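CopN (Chlamydia pneumoniae, PDB 4NRH) probably acts as a gatekeeper of type III secretion, binding a translocator chaperone and helping to direct the secretion of translocator proteins. Local coordinates at residues Q32-L37 / S65-Y70; K164-G169 / V184-T189; D200-R205 / N267-A272. All coordinates share one frame; numbering follows the deposited sequence.

Interaction 1: Q32-L37 / S65-Y70; sequences QELRGL and STALDY
Within the N-terminal helical bundle, in the HrpJ-like part of CopN, helix 31-40 packs on helix 61-74 through Leu34, Leu37, Ala67 and Tyr70. The two short helical segments run at 66° to each other, with axes 10.5 Å apart, and come closest where Leu34 faces Ala67. The small Ala67 methyl is met by two leucines from successive turns: Leu34 CD2 lies 3.8 Å from Ala67 CB, and Leu37 CD2 lies 3.9 Å from the same carbon. Tyr70, one turn further on, swings its ring out to helix 31-40 because CG stands opposite the backbone N (chi1 157°). Leu34 CB then sits over one face of that ring, 4.2 Å from its centroid, in a CH-pi contact. Ring atom Tyr70 CE2 also comes within 3.5 Å of Leu34 O. At the far end of the ring, Tyr70 OH lies 4.0 Å from the aliphatic Arg35 CG. The guanidinium beyond is held by salt bridges from NH1 to Asp17 and Asp20, while Arg35 NH2 donates a nearly straight hydrogen bond, 3.3 Å long, to Gln32 OE1 in the plane of both groups. The two helices are therefore joined by apolar and CH-pi packing, and the charged end of Arg35 is drawn toward the N-terminal acids rather than into the interface.

Interaction 2: K164-G169 / V184-T189; sequences KGMATG and VLMTET. Unlike the reference sequence in segment 164-169: Gly169 (reference Glu).
Met166 buries the largest share of the contact between segments 164-169 and 184-189, which run nearly antiparallel at 160° with axes 10.2 Å apart. Met166 itself points across the gap. Its chain is extended as far as the sulfur and then bends at the last torsion (chi3 -52°), which brings the methyl round toward Thr189 while the sulfur stays by Leu185. Met166 SD rests 3.6 Å from Leu185 CB, the two side chains crossing at about a right angle. Met186 slides past Met166 in the opposite direction, its CG 3.7 Å from Met166 CE and equally near Met166 CB. The Met166 methyl and the Thr189 hydroxyl approach tip to tip, CE to OG1 3.6 Å. That hydroxyl is already committed, since Thr189 OG1 donates to Leu185 O at 2.7 Å from above the carbonyl plane; the backbone Thr189 N reaches the same oxygen from the opposite face, so that two bonds grip Leu185 O. One residue on, Ala167 adds a looser touch, CB to Met186 CE 4.3 Å. The pair joins helix 152-172 to the start of the long helix 179-215; helix 122-133 also packs on Met166, through Tyr129 and Thr133, while Met163 and Leu170 of helix 152-172 extend the seam along Met186.

Interaction 3: D200-R205 / N267-A272; sequences DYFESR and NLFFSA
Aromatic and aliphatic side chains make a partly buried helix-helix contact here, between the long helix 179-215 and helix 259-272 in the third helical domain. The two segments cross at 140° with axes 11.2 Å apart. Leu268 wedges in among three residues: CG lies in the plane of the Phe202 ring at its edge, 3.9 Å from CE1, while CD1 meets Arg205 CB at 3.5 Å and also approaches Tyr201. A first torsion of 178° extends Tyr201 away from its own helix to Ser271 and Ala272: CE2 packs 3.6 Å from Ala272 CB and OH comes to 3.2 Å of Ser271 CB. Arg205 CG lies over one face of that ring, toward its rim. Ser271 OG turns back to its own helix and donates to Asn267 O at 2.7 Å. Deeper in, the Phe202 and Phe269 rings meet obliquely, centroids 6.0 Å apart and planes at 72°. Phe202 also meets Tyr233 of helix 226-237 edge to face, and Phe269 continues onto Ile294 of helix 284-301. Such a shared apolar core, with side chains from several helices converging on it, is typical of an all-helical bundle.

Overall arrangement
The three contacts follow one another along an elongated, all-helical chain, with interactions 1 and 3 on opposite sides of its centre, about 51 Å apart between centres. Interaction 2 lies nearest the middle. Interactions 2 and 3 both use helix 179-215, which thereby links the central helices to the third helical domain; interaction 1 shares no helix with them. Interactions 1 and 2 are buried, and interaction 3 only partly so. All three rely on apolar packing, but the means differ: leucines and a tyrosine face in the first, thioether chains in the second, a leucine among Tyr201, Phe202 and Arg205 with a phenylalanine pair beside it in the third. The neighbouring chaperone chain (SycD) packs on Thr187 and Phe270.

Interaction 1: Q32-L37 / S65-Y70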
loop_
_atom_site.group_PDB
_atom_site.type_symbol
_atom_site.label_atom_id
_atom_site.label_comp_id
_atom_site.label_asym_id
_atom_site.label_seq_id
_atom_site.Cartn_x
_atom_site.Cartn_y
_atom_site.Cartn_z
ATOM N N GLN A 32 30.880 26.368 -13.552
ATOM C CA GLN A 32 31.735 26.597 -14.709
ATOM C C GLN A 32 30.946 26.490 -16.009
ATOM O O GLN A 32 31.099 27.314 -16.911
ATOM C CB GLN A 32 32.894 25.597 -14.717
ATOM C CG GLN A 32 34.003 25.916 -15.707
ATOM C CD GLN A 32 34.955 26.984 -15.200
ATOM O OE1 GLN A 32 34.661 27.692 -14.237
ATOM N NE2 GLN A 32 36.109 27.101 -15.847
ATOM N N GLU A 33 30.101 25.468 -16.095
ATOM C CA GLU A 33 29.301 25.231 -17.292
ATOM C C GLU A 33 28.214 26.288 -17.464
ATOM O O GLU A 33 27.852 26.638 -18.587
ATOM C CB GLU A 33 28.683 23.832 -17.247
ATOM C CG GLU A 33 29.687 22.714 -17.485
ATOM C CD GLU A 33 29.200 21.368 -16.983
ATOM O OE1 GLU A 33 28.052 21.289 -16.498
ATOM O OE2 GLU A 33 29.967 20.386 -17.077
ATOM N N LEU A 34 27.691 26.791 -16.350
ATOM C CA LEU A 34 26.683 27.845 -16.399
ATOM C C LEU A 34 27.292 29.175 -16.832
ATOM O O LEU A 34 26.718 29.892 -17.652
ATOM C CB LEU A 34 25.990 27.994 -15.042
ATOM C CG LEU A 34 24.960 26.916 -14.696
ATOM C CD1 LEU A 34 24.477 27.066 -13.262
ATOM C CD2 LEU A 34 23.788 26.978 -15.664
ATOM N N ARG A 35 28.455 29.502 -16.276
ATOM C CA ARG A 35 29.163 30.721 -16.653
ATOM C C ARG A 35 29.644 30.646 -18.099
ATOM O O ARG A 35 29.667 31.653 -18.806
ATOM C CB ARG A 35 30.345 30.976 -15.714
ATOM C CG ARG A 35 29.943 31.378 -14.303
ATOM C CD ARG A 35 31.157 31.761 -13.469
ATOM N NE ARG A 35 32.005 30.610 -13.177
ATOM C CZ ARG A 35 31.895 29.863 -12.084
ATOM N NH1 ARG A 35 30.971 30.146 -11.176
ATOM N NH2 ARG A 35 32.708 28.831 -11.898
ATOM N N GLY A 36 30.028 29.450 -18.530
ATOM C CA GLY A 36 30.461 29.232 -19.898
ATOM C C GLY A 36 29.353 29.538 -20.887
ATOM O O GLY A 36 29.594 30.105 -21.952
ATOM N N LEU A 37 28.132 29.155 -20.528
ATOM C CA LEU A 37 26.961 29.448 -21.345
ATOM C C LEU A 37 26.687 30.947 -21.360
ATOM O O LEU A 37 26.400 31.529 -22.406
ATOM C CB LEU A 37 25.739 28.686 -20.825
ATOM C CG LEU A 37 24.405 28.967 -21.519
ATOM C CD1 LEU A 37 24.512 28.717 -23.017
ATOM C CD2 LEU A 37 23.294 28.125 -20.907
ATOM N N SER A 65 16.265 24.193 -18.898
ATOM C CA SER A 65 15.297 25.043 -18.219
ATOM C C SER A 65 15.910 25.671 -16.972
ATOM O O SER A 65 15.614 26.816 -16.630
ATOM C CB SER A 65 14.046 24.240 -17.849
ATOM O OG SER A 65 13.066 25.068 -17.252
ATOM N N THR A 66 16.763 24.908 -16.295
ATOM C CA THR A 66 17.466 25.397 -15.116
ATOM C C THR A 66 18.463 26.490 -15.491
ATOM O O THR A 66 18.545 27.525 -14.827
ATOM C CB THR A 66 18.210 24.257 -14.391
ATOM O OG1 THR A 66 17.265 23.284 -13.929
ATOM C CG2 THR A 66 19.000 24.797 -13.207
ATOM N N ALA A 67 19.216 26.251 -16.562
ATOM C CA ALA A 67 20.206 27.208 -17.046
ATOM C C ALA A 67 19.554 28.526 -17.455
ATOM O O ALA A 67 20.099 29.601 -17.208
ATOM C CB ALA A 67 20.987 26.618 -18.215
ATOM N N LEU A 68 18.382 28.433 -18.077
ATOM C CA LEU A 68 17.634 29.614 -18.489
ATOM C C LEU A 68 17.188 30.446 -17.290
ATOM O O LEU A 68 17.237 31.676 -17.331
ATOM C CB LEU A 68 16.426 29.212 -19.336
ATOM C CG LEU A 68 16.766 28.928 -20.800
ATOM C CD1 LEU A 68 15.672 28.110 -21.460
ATOM C CD2 LEU A 68 17.007 30.226 -21.559
ATOM N N ASP A 69 16.738 29.776 -16.232
ATOM C CA ASP A 69 16.412 30.456 -14.981
ATOM C C ASP A 69 17.616 31.238 -14.468
ATOM O O ASP A 69 17.481 32.369 -14.003
ATOM C CB ASP A 69 15.941 29.458 -13.920
ATOM C CG ASP A 69 14.626 28.797 -14.281
ATOM O OD1 ASP A 69 13.815 29.429 -14.991
ATOM O OD2 ASP A 69 14.400 27.648 -13.851
ATOM N N TYR A 70 18.792 30.623 -14.554
ATOM C CA TYR A 70 20.026 31.255 -14.103
ATOM C C TYR A 70 20.379 32.476 -14.948
ATOM O O TYR A 70 20.735 33.525 -14.414
ATOM C CB TYR A 70 21.187 30.257 -14.130
ATOM C CG TYR A 70 22.540 30.928 -14.216
ATOM C CD1 TYR A 70 23.087 31.572 -13.113
ATOM C CD2 TYR A 70 23.266 30.927 -15.401
ATOM C CE1 TYR A 70 24.318 32.194 -13.186
ATOM C CE2 TYR A 70 24.500 31.546 -15.483
ATOM C CZ TYR A 70 25.021 32.178 -14.372
ATOM O OH TYR A 70 26.249 32.796 -14.445
#

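Interaction 2: K164-G169 / V184-T189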
loop_
_atom_site.group_PDB
_atom_site.type_symbol
_atom_site.label_atom_id
_atom_site.label_comp_id
_atom_site.label_asym_id
_atom_site.label_seq_id
_atom_site.Cartn_x
_atom_site.Cartn_y
_atom_site.Cartn_z
ATOM N N LYS A 164 7.668 9.432 -4.301
ATOM C CA LYS A 164 8.219 10.709 -3.862
ATOM C C LYS A 164 7.907 11.810 -4.873
ATOM O O LYS A 164 7.538 12.925 -4.501
ATOM C CB LYS A 164 9.730 10.594 -3.649
ATOM C CG LYS A 164 10.429 11.918 -3.387
ATOM C CD LYS A 164 10.067 12.474 -2.021
ATOM C CE LYS A 164 10.806 13.772 -1.738
ATOM N NZ LYS A 164 10.469 14.319 -0.396
ATOM N N GLY A 165 8.058 11.484 -6.153
ATOM C CA GLY A 165 7.745 12.410 -7.224
ATOM C C GLY A 165 6.277 12.791 -7.262
ATOM O O GLY A 165 5.938 13.960 -7.443
ATOM N N MET A 166 5.404 11.802 -7.094
ATOM C CA MET A 166 3.964 12.034 -7.153
ATOM C C MET A 166 3.489 12.820 -5.935
ATOM O O MET A 166 2.565 13.629 -6.030
ATOM C CB MET A 166 3.207 10.710 -7.266
ATOM C CG MET A 166 3.299 10.071 -8.647
ATOM S SD MET A 166 2.501 8.458 -8.769
ATOM C CE MET A 166 3.241 7.610 -7.380
ATOM N N ALA A 167 4.119 12.571 -4.792
ATOM C CA ALA A 167 3.829 13.329 -3.580
ATOM C C ALA A 167 4.178 14.798 -3.787
ATOM O O ALA A 167 3.488 15.690 -3.294
ATOM C CB ALA A 167 4.592 12.761 -2.396
ATOM N N THR A 168 5.262 15.038 -4.519
ATOM C CA THR A 168 5.685 16.390 -4.857
ATOM C C THR A 168 4.672 17.026 -5.803
ATOM O O THR A 168 4.330 18.201 -5.670
ATOM C CB THR A 168 7.084 16.402 -5.506
ATOM O OG1 THR A 168 8.049 15.894 -4.576
ATOM C CG2 THR A 168 7.479 17.814 -5.919
ATOM N N GLY A 169 4.190 16.233 -6.755
ATOM C CA GLY A 169 3.210 16.693 -7.721
ATOM C C GLY A 169 1.879 17.073 -7.099
ATOM O O GLY A 169 1.141 17.885 -7.653
ATOM N N VAL A 184 -4.883 8.291 -7.924
ATOM C CA VAL A 184 -5.060 6.944 -8.451
ATOM C C VAL A 184 -3.707 6.307 -8.762
ATOM O O VAL A 184 -3.494 5.121 -8.509
ATOM C CB VAL A 184 -5.934 6.949 -9.722
ATOM C CG1 VAL A 184 -6.028 5.552 -10.317
ATOM C CG2 VAL A 184 -7.319 7.487 -9.407
ATOM N N LEU A 185 -2.794 7.109 -9.301
ATOM C CA LEU A 185 -1.452 6.640 -9.629
ATOM C C LEU A 185 -0.699 6.186 -8.380
ATOM O O LEU A 185 -0.008 5.166 -8.399
ATOM C CB LEU A 185 -0.667 7.738 -10.351
ATOM C CG LEU A 185 -0.141 7.438 -11.758
ATOM C CD1 LEU A 185 -0.676 6.116 -12.284
ATOM C CD2 LEU A 185 -0.498 8.572 -12.707
ATOM N N MET A 186 -0.837 6.947 -7.300
ATOM C CA MET A 186 -0.183 6.610 -6.039
ATOM C C MET A 186 -0.774 5.332 -5.457
ATOM O O MET A 186 -0.052 4.504 -4.904
ATOM C CB MET A 186 -0.303 7.764 -5.039
ATOM C CG MET A 186 0.477 9.008 -5.444
ATOM S SD MET A 186 0.363 10.364 -4.261
ATOM C CE MET A 186 1.529 9.826 -3.014
ATOM N N THR A 187 -2.091 5.181 -5.578
ATOM C CA THR A 187 -2.770 3.971 -5.126
ATOM C C THR A 187 -2.258 2.746 -5.880
ATOM O O THR A 187 -1.953 1.718 -5.276
ATOM C CB THR A 187 -4.300 4.080 -5.308
ATOM O OG1 THR A 187 -4.811 5.127 -4.471
ATOM C CG2 THR A 187 -4.979 2.769 -4.937
ATOM N N GLU A 188 -2.165 2.868 -7.201
ATOM C CA GLU A 188 -1.669 1.787 -8.046
ATOM C C GLU A 188 -0.206 1.466 -7.760
ATOM O O GLU A 188 0.203 0.306 -7.803
ATOM C CB GLU A 188 -1.847 2.137 -9.528
ATOM C CG GLU A 188 -3.297 2.208 -9.991
ATOM C CD GLU A 188 -4.059 0.911 -9.766
ATOM O OE1 GLU A 188 -3.429 -0.168 -9.789
ATOM O OE2 GLU A 188 -5.290 0.973 -9.566
ATOM N N THR A 189 0.579 2.499 -7.467
ATOM C CA THR A 189 1.995 2.317 -7.176
ATOM C C THR A 189 2.179 1.651 -5.812
ATOM O O THR A 189 3.092 0.846 -5.623
ATOM C CB THR A 189 2.756 3.658 -7.209
ATOM O OG1 THR A 189 2.572 4.281 -8.486
ATOM C CG2 THR A 189 4.244 3.442 -6.970
#

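Interaction 3: D200-R205 / N267-A272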
loop_
_atom_site.group_PDB
_atom_site.type_symbol
_atom_site.label_atom_id
_atom_site.label_comp_id
_atom_site.label_asym_id
_atom_site.label_seq_id
_atom_site.Cartn_x
_atom_site.Cartn_y
_atom_site.Cartn_z
ATOM N N ASP A 200 10.100 -10.405 -4.033
ATOM C CA ASP A 200 11.238 -10.333 -3.124
ATOM C C ASP A 200 11.295 -11.568 -2.233
ATOM O O ASP A 200 12.367 -12.131 -2.002
ATOM C CB ASP A 200 11.164 -9.066 -2.268
ATOM C CG ASP A 200 12.274 -8.993 -1.234
ATOM O OD1 ASP A 200 12.108 -9.571 -0.137
ATOM O OD2 ASP A 200 13.312 -8.360 -1.516
ATOM N N TYR A 201 10.135 -11.981 -1.734
ATOM C CA TYR A 201 10.048 -13.143 -0.860
ATOM C C TYR A 201 10.449 -14.425 -1.582
ATOM O O TYR A 201 11.286 -15.183 -1.095
ATOM C CB TYR A 201 8.630 -13.283 -0.300
ATOM C CG TYR A 201 8.440 -14.489 0.592
ATOM C CD1 TYR A 201 9.032 -14.546 1.847
ATOM C CD2 TYR A 201 7.673 -15.571 0.179
ATOM C CE1 TYR A 201 8.866 -15.645 2.665
ATOM C CE2 TYR A 201 7.499 -16.675 0.994
ATOM C CZ TYR A 201 8.099 -16.705 2.236
ATOM O OH TYR A 201 7.934 -17.797 3.054
ATOM N N PHE A 202 9.866 -14.654 -2.754
ATOM C CA PHE A 202 10.119 -15.881 -3.503
ATOM C C PHE A 202 11.528 -15.945 -4.088
ATOM O O PHE A 202 12.106 -17.024 -4.187
ATOM C CB PHE A 202 9.077 -16.044 -4.611
ATOM C CG PHE A 202 7.692 -16.315 -4.097
ATOM C CD1 PHE A 202 7.458 -17.372 -3.232
ATOM C CD2 PHE A 202 6.628 -15.514 -4.471
ATOM C CE1 PHE A 202 6.187 -17.625 -2.752
ATOM C CE2 PHE A 202 5.357 -15.762 -3.996
ATOM C CZ PHE A 202 5.135 -16.820 -3.135
ATOM N N GLU A 203 12.077 -14.796 -4.475
ATOM C CA GLU A 203 13.431 -14.749 -5.026
ATOM C C GLU A 203 14.444 -15.312 -4.035
ATOM O O GLU A 203 15.426 -15.944 -4.421
ATOM C CB GLU A 203 13.815 -13.319 -5.412
ATOM C CG GLU A 203 15.222 -13.191 -5.982
ATOM C CD GLU A 203 15.510 -11.808 -6.530
ATOM O OE1 GLU A 203 14.914 -10.832 -6.029
ATOM O OE2 GLU A 203 16.338 -11.697 -7.459
ATOM N N SER A 204 14.198 -15.070 -2.752
ATOM C CA SER A 204 15.058 -15.580 -1.693
ATOM C C SER A 204 14.764 -17.043 -1.356
ATOM O O SER A 204 15.680 -17.856 -1.237
ATOM C CB SER A 204 14.912 -14.717 -0.437
ATOM O OG SER A 204 15.312 -15.427 0.721
ATOM N N ARG A 205 13.484 -17.371 -1.203
ATOM C CA ARG A 205 13.085 -18.675 -0.673
ATOM C C ARG A 205 13.089 -19.813 -1.699
ATOM O O ARG A 205 13.412 -20.949 -1.357
ATOM C CB ARG A 205 11.694 -18.576 -0.041
ATOM C CG ARG A 205 11.536 -17.463 0.985
ATOM C CD ARG A 205 12.525 -17.590 2.130
ATOM N NE ARG A 205 12.551 -18.937 2.692
ATOM C CZ ARG A 205 13.433 -19.349 3.596
ATOM N NH1 ARG A 205 14.360 -18.515 4.048
ATOM N NH2 ARG A 205 13.385 -20.593 4.053
ATOM N N ASN A 267 3.849 -25.219 1.363
ATOM C CA ASN A 267 4.368 -24.647 2.599
ATOM C C ASN A 267 4.932 -23.253 2.360
ATOM O O ASN A 267 4.829 -22.371 3.213
ATOM C CB ASN A 267 5.443 -25.551 3.203
ATOM C CG ASN A 267 4.863 -26.782 3.869
ATOM O OD1 ASN A 267 3.749 -26.751 4.393
ATOM N ND2 ASN A 267 5.617 -27.873 3.853
ATOM N N LEU A 268 5.537 -23.067 1.191
ATOM C CA LEU A 268 6.086 -21.775 0.805
ATOM C C LEU A 268 4.968 -20.752 0.618
ATOM O O LEU A 268 5.082 -19.608 1.060
ATOM C CB LEU A 268 6.912 -21.909 -0.475
ATOM C CG LEU A 268 7.733 -20.681 -0.856
ATOM C CD1 LEU A 268 8.623 -20.293 0.308
ATOM C CD2 LEU A 268 8.561 -20.957 -2.100
ATOM N N PHE A 269 3.895 -21.168 -0.047
ATOM C CA PHE A 269 2.724 -20.317 -0.237
ATOM C C PHE A 269 2.087 -19.931 1.093
ATOM O O PHE A 269 1.703 -18.778 1.293
ATOM C CB PHE A 269 1.689 -21.012 -1.125
ATOM C CG PHE A 269 2.005 -20.946 -2.594
ATOM C CD1 PHE A 269 3.075 -20.197 -3.055
ATOM C CD2 PHE A 269 1.226 -21.628 -3.513
ATOM C CE1 PHE A 269 3.365 -20.134 -4.405
ATOM C CE2 PHE A 269 1.510 -21.569 -4.865
ATOM C CZ PHE A 269 2.582 -20.820 -5.311
ATOM N N PHE A 270 1.969 -20.902 1.994
ATOM C CA PHE A 270 1.362 -20.670 3.299
ATOM C C PHE A 270 2.205 -19.703 4.125
ATOM O O PHE A 270 1.675 -18.811 4.785
ATOM C CB PHE A 270 1.178 -21.989 4.056
ATOM C CG PHE A 270 0.339 -21.862 5.297
ATOM C CD1 PHE A 270 0.919 -21.550 6.516
ATOM C CD2 PHE A 270 -1.034 -22.043 5.242
ATOM C CE1 PHE A 270 0.149 -21.425 7.656
ATOM C CE2 PHE A 270 -1.810 -21.921 6.378
ATOM C CZ PHE A 270 -1.217 -21.612 7.587
ATOM N N SER A 271 3.519 -19.893 4.082
ATOM C CA SER A 271 4.445 -19.012 4.784
ATOM C C SER A 271 4.391 -17.595 4.223
ATOM O O SER A 271 4.606 -16.623 4.946
ATOM C CB SER A 271 5.871 -19.560 4.700
ATOM O OG SER A 271 5.926 -20.907 5.137
ATOM N N ALA A 272 4.096 -17.485 2.931
ATOM C CA ALA A 272 4.029 -16.191 2.258
ATOM C C ALA A 272 2.885 -15.328 2.787
ATOM O O ALA A 272 2.921 -14.103 2.678
ATOM C CB ALA A 272 3.888 -16.385 0.755
#